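Local structure of polyketide synthase PksL (Bacillus subtilis, 5E1V) at residues 58-63 and 103-108. The protein is a modular polyketide synthase of the bacillaene pathway, whose monomeric dehydratase domain probably removes water from beta-hydroxyacyl intermediates to leave a double bond. Sequence-based numbering, arbitrary orientation.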
ATOM      1  N   SER A  58      -5.635  10.295  -3.535  1.00 16.89           N
ATOM      2  CA  SER A  58      -6.595  10.424  -2.481  1.00 16.68           C
ATOM      3  C   SER A  58      -7.590   9.313  -2.487  1.00 14.65           C
ATOM      4  O   SER A  58      -8.118   9.031  -3.503  1.00 13.13           O
ATOM      5  CB  SER A  58      -7.417  11.713  -2.682  1.00 17.94           C
ATOM      6  OG  SER A  58      -6.615  12.731  -2.339  1.00 22.75           O
ATOM      7  N   ILE A  59      -7.832   8.773  -1.311  1.00 16.56           N
ATOM      8  CA  ILE A  59      -8.905   7.807  -1.018  1.00 16.23           C
ATOM      9  C   ILE A  59     -10.085   8.505  -0.398  1.00 16.71           C
ATOM     10  O   ILE A  59      -9.959   9.130   0.641  1.00 19.96           O
ATOM     11  CB  ILE A  59      -8.385   6.635  -0.225  1.00 14.71           C
ATOM     12  CG1 ILE A  59      -7.230   5.972  -1.013  1.00 13.76           C
ATOM     13  CG2 ILE A  59      -9.473   5.602   0.121  1.00 15.12           C
ATOM     14  CD1 ILE A  59      -6.616   4.857  -0.177  1.00 13.93           C
ATOM     15  N   TYR A  60     -11.218   8.373  -1.063  1.00 19.37           N
ATOM     16  CA  TYR A  60     -12.503   9.027  -0.688  1.00 19.99           C
ATOM     17  C   TYR A  60     -13.296   8.132   0.237  1.00 22.90           C
ATOM     18  O   TYR A  60     -13.912   8.620   1.151  1.00 23.25           O
ATOM     19  CB  TYR A  60     -13.302   9.445  -1.918  1.00 19.38           C
ATOM     20  CG  TYR A  60     -12.588  10.554  -2.552  1.00 22.14           C
ATOM     21  CD1 TYR A  60     -12.828  11.860  -2.124  1.00 21.67           C
ATOM     22  CD2 TYR A  60     -11.530  10.317  -3.408  1.00 18.76           C
ATOM     23  CE1 TYR A  60     -12.084  12.881  -2.606  1.00 20.09           C
ATOM     24  CE2 TYR A  60     -10.823  11.332  -3.922  1.00 19.93           C
ATOM     25  CZ  TYR A  60     -11.076  12.610  -3.481  1.00 20.61           C
ATOM     26  OH  TYR A  60     -10.297  13.600  -3.967  1.00 17.02           O
ATOM     27  N   GLN A  61     -13.218   6.809   0.041  1.00 22.33           N
ATOM     28  CA  GLN A  61     -13.875   5.868   0.879  1.00 21.40           C
ATOM     29  C   GLN A  61     -13.273   4.483   0.695  1.00 19.08           C
ATOM     30  O   GLN A  61     -12.754   4.223  -0.328  1.00 16.60           O
ATOM     31  CB  GLN A  61     -15.403   5.809   0.603  1.00 21.43           C
ATOM     32  CG  GLN A  61     -15.815   5.368  -0.770  1.00 22.71           C
ATOM     33  CD  GLN A  61     -17.224   5.795  -1.138  1.00 26.48           C
ATOM     34  OE1 GLN A  61     -18.199   5.313  -0.566  1.00 25.15           O
ATOM     35  NE2 GLN A  61     -17.346   6.659  -2.116  1.00 30.73           N
ATOM     36  N   PRO A  62     -13.428   3.596   1.694  1.00 20.47           N
ATOM     37  CA  PRO A  62     -12.958   2.208   1.563  1.00 16.89           C
ATOM     38  C   PRO A  62     -13.736   1.409   0.563  1.00 17.81           C
ATOM     39  O   PRO A  62     -14.959   1.610   0.388  1.00 19.65           O
ATOM     40  CB  PRO A  62     -13.043   1.656   2.987  1.00 19.16           C
ATOM     41  CG  PRO A  62     -13.120   2.857   3.860  1.00 20.53           C
ATOM     42  CD  PRO A  62     -13.872   3.867   3.076  1.00 20.69           C
ATOM     43  N   LEU A  63     -13.015   0.535  -0.138  1.00 16.50           N
ATOM     44  CA  LEU A  63     -13.603  -0.320  -1.137  1.00 15.50           C
ATOM     45  C   LEU A  63     -13.916  -1.628  -0.415  1.00 16.97           C
ATOM     46  O   LEU A  63     -13.027  -2.398  -0.078  1.00 12.45           O
ATOM     47  CB  LEU A  63     -12.655  -0.531  -2.285  1.00 16.44           C
ATOM     48  CG  LEU A  63     -13.376  -1.178  -3.484  1.00 17.24           C
ATOM     49  CD1 LEU A  63     -12.801  -0.659  -4.730  1.00 18.06           C
ATOM     50  CD2 LEU A  63     -13.440  -2.700  -3.383  1.00 17.49           C
ATOM     51  N   GLU A 103     -23.134   4.884  -8.763  1.00 37.15           N
ATOM     52  CA  GLU A 103     -21.670   4.951  -8.917  1.00 32.50           C
ATOM     53  C   GLU A 103     -20.998   5.780  -7.827  1.00 29.12           C
ATOM     54  O   GLU A 103     -21.422   6.888  -7.566  1.00 28.82           O
ATOM     55  CB  GLU A 103     -21.385   5.457 -10.302  1.00 37.67           C
ATOM     56  CG  GLU A 103     -19.939   5.558 -10.676  1.00 37.58           C
ATOM     57  CD  GLU A 103     -19.808   6.094 -12.063  1.00 41.07           C
ATOM     58  OE1 GLU A 103     -19.405   5.314 -12.947  1.00 38.49           O
ATOM     59  OE2 GLU A 103     -20.166   7.282 -12.254  1.00 43.39           O
ATOM     60  N   LYS A 104     -19.951   5.237  -7.187  1.00 25.05           N
ATOM     61  CA  LYS A 104     -19.245   5.867  -6.076  1.00 24.72           C
ATOM     62  C   LYS A 104     -17.776   6.096  -6.415  1.00 24.18           C
ATOM     63  O   LYS A 104     -17.118   5.217  -7.060  1.00 20.86           O
ATOM     64  CB  LYS A 104     -19.255   4.970  -4.842  1.00 26.87           C
ATOM     65  CG  LYS A 104     -20.609   4.755  -4.230  1.00 29.63           C
ATOM     66  CD  LYS A 104     -20.463   3.899  -2.969  1.00 35.80           C
ATOM     67  CE  LYS A 104     -21.819   3.373  -2.499  1.00 42.12           C
ATOM     68  NZ  LYS A 104     -21.749   3.067  -1.027  1.00 43.26           N
ATOM     69  N   LEU A 105     -17.313   7.294  -6.034  1.00 22.63           N
ATOM     70  CA  LEU A 105     -15.886   7.641  -6.116  1.00 19.13           C
ATOM     71  C   LEU A 105     -15.055   6.998  -4.996  1.00 16.79           C
ATOM     72  O   LEU A 105     -15.270   7.146  -3.754  1.00 16.22           O
ATOM     73  CB  LEU A 105     -15.667   9.163  -6.175  1.00 17.96           C
ATOM     74  CG  LEU A 105     -14.205   9.585  -6.395  1.00 17.87           C
ATOM     75  CD1 LEU A 105     -13.702   9.308  -7.786  1.00 17.67           C
ATOM     76  CD2 LEU A 105     -13.983  11.039  -6.025  1.00 18.87           C
ATOM     77  N   TYR A 106     -14.071   6.201  -5.434  1.00 16.62           N
ATOM     78  CA  TYR A 106     -13.160   5.620  -4.487  1.00 14.16           C
ATOM     79  C   TYR A 106     -11.799   6.291  -4.367  1.00 13.58           C
ATOM     80  O   TYR A 106     -11.254   6.338  -3.249  1.00 14.63           O
ATOM     81  CB  TYR A 106     -13.009   4.110  -4.846  1.00 14.69           C
ATOM     82  CG  TYR A 106     -14.284   3.325  -4.544  1.00 15.53           C
ATOM     83  CD1 TYR A 106     -14.552   2.878  -3.239  1.00 16.71           C
ATOM     84  CD2 TYR A 106     -15.152   2.964  -5.533  1.00 17.44           C
ATOM     85  CE1 TYR A 106     -15.690   2.156  -2.965  1.00 17.11           C
ATOM     86  CE2 TYR A 106     -16.291   2.231  -5.266  1.00 19.38           C
ATOM     87  CZ  TYR A 106     -16.532   1.820  -3.984  1.00 18.78           C
ATOM     88  OH  TYR A 106     -17.640   1.043  -3.684  1.00 21.08           O
ATOM     89  N   MET A 107     -11.183   6.679  -5.472  1.00 12.69           N
ATOM     90  CA  MET A 107      -9.764   7.136  -5.441  1.00 12.21           C
ATOM     91  C   MET A 107      -9.597   8.087  -6.641  1.00 11.00           C
ATOM     92  O   MET A 107     -10.137   7.869  -7.702  1.00 12.27           O
ATOM     93  CB  MET A 107      -8.839   5.866  -5.565  1.00 12.21           C
ATOM     94  CG  MET A 107      -7.379   6.155  -5.626  1.00 13.74           C
ATOM     95  SD  MET A 107      -6.882   6.426  -7.295  1.00 16.08           S
ATOM     96  CE  MET A 107      -6.936   4.757  -8.044  1.00 15.23           C
ATOM     97  N   LYS A 108      -8.719   9.056  -6.521  1.00 12.37           N
ATOM     98  CA  LYS A 108      -8.183   9.784  -7.658  1.00 11.69           C
ATOM     99  C   LYS A 108      -6.679   9.981  -7.411  1.00 12.55           C
ATOM    100  O   LYS A 108      -6.231   9.908  -6.291  1.00 14.50           O
ATOM    101  CB  LYS A 108      -8.771  11.202  -7.617  1.00 14.21           C
ATOM    102  CG  LYS A 108     -10.227  11.305  -7.976  1.00 14.74           C
ATOM    103  CD  LYS A 108     -10.744  12.745  -7.658  1.00 16.48           C
ATOM    104  CE  LYS A 108     -10.533  13.605  -8.863  1.00 17.57           C
ATOM    105  NZ  LYS A 108     -10.843  15.042  -8.568  1.00 19.54           N
TER
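Ser58 and Lys108 form an antiparallel hydrogen-bonded pair, with Ser58 N donating to Lys108 O at 2.8 Å and Lys108 N returning a bond to Ser58 O. After Ile59, which faces Met107 in a non-hydrogen-bonded pair, the chain leaves the strand, yet Tyr60 N still reaches Tyr106 O, approaching from above the carbonyl plane. Gln61 takes over with its side chain: NE2 lies 2.7 Å from Leu105 O, which sits close to the amide plane. With CG lodged between the backbone N and carbonyl carbon (chi1 62°), the extended chain carries the amide across to the 104-108 strand. Replacing Gln61 by alanine would probably leave Leu105 O without this side-chain donor and open a gap beside Tyr106 CD1, against which CG packs. A classic beta bulge sets Tyr106 and Met107 together opposite Ala89 of strand 84-94, within the N-terminal of the two hotdog units expected of a polyketide synthase dehydratase. Above one face of the Tyr60 ring, Leu105 CD2 makes a CH-pi contact 3.8 Å from the centroid. The buried Tyr106 ring receives Leu63 CD1 over its centre, and its edge meets the carbonyl oxygens of Gln61 and Pro62. Tyr34 of helix 34-44 touches Leu63, Tyr106 and Met107.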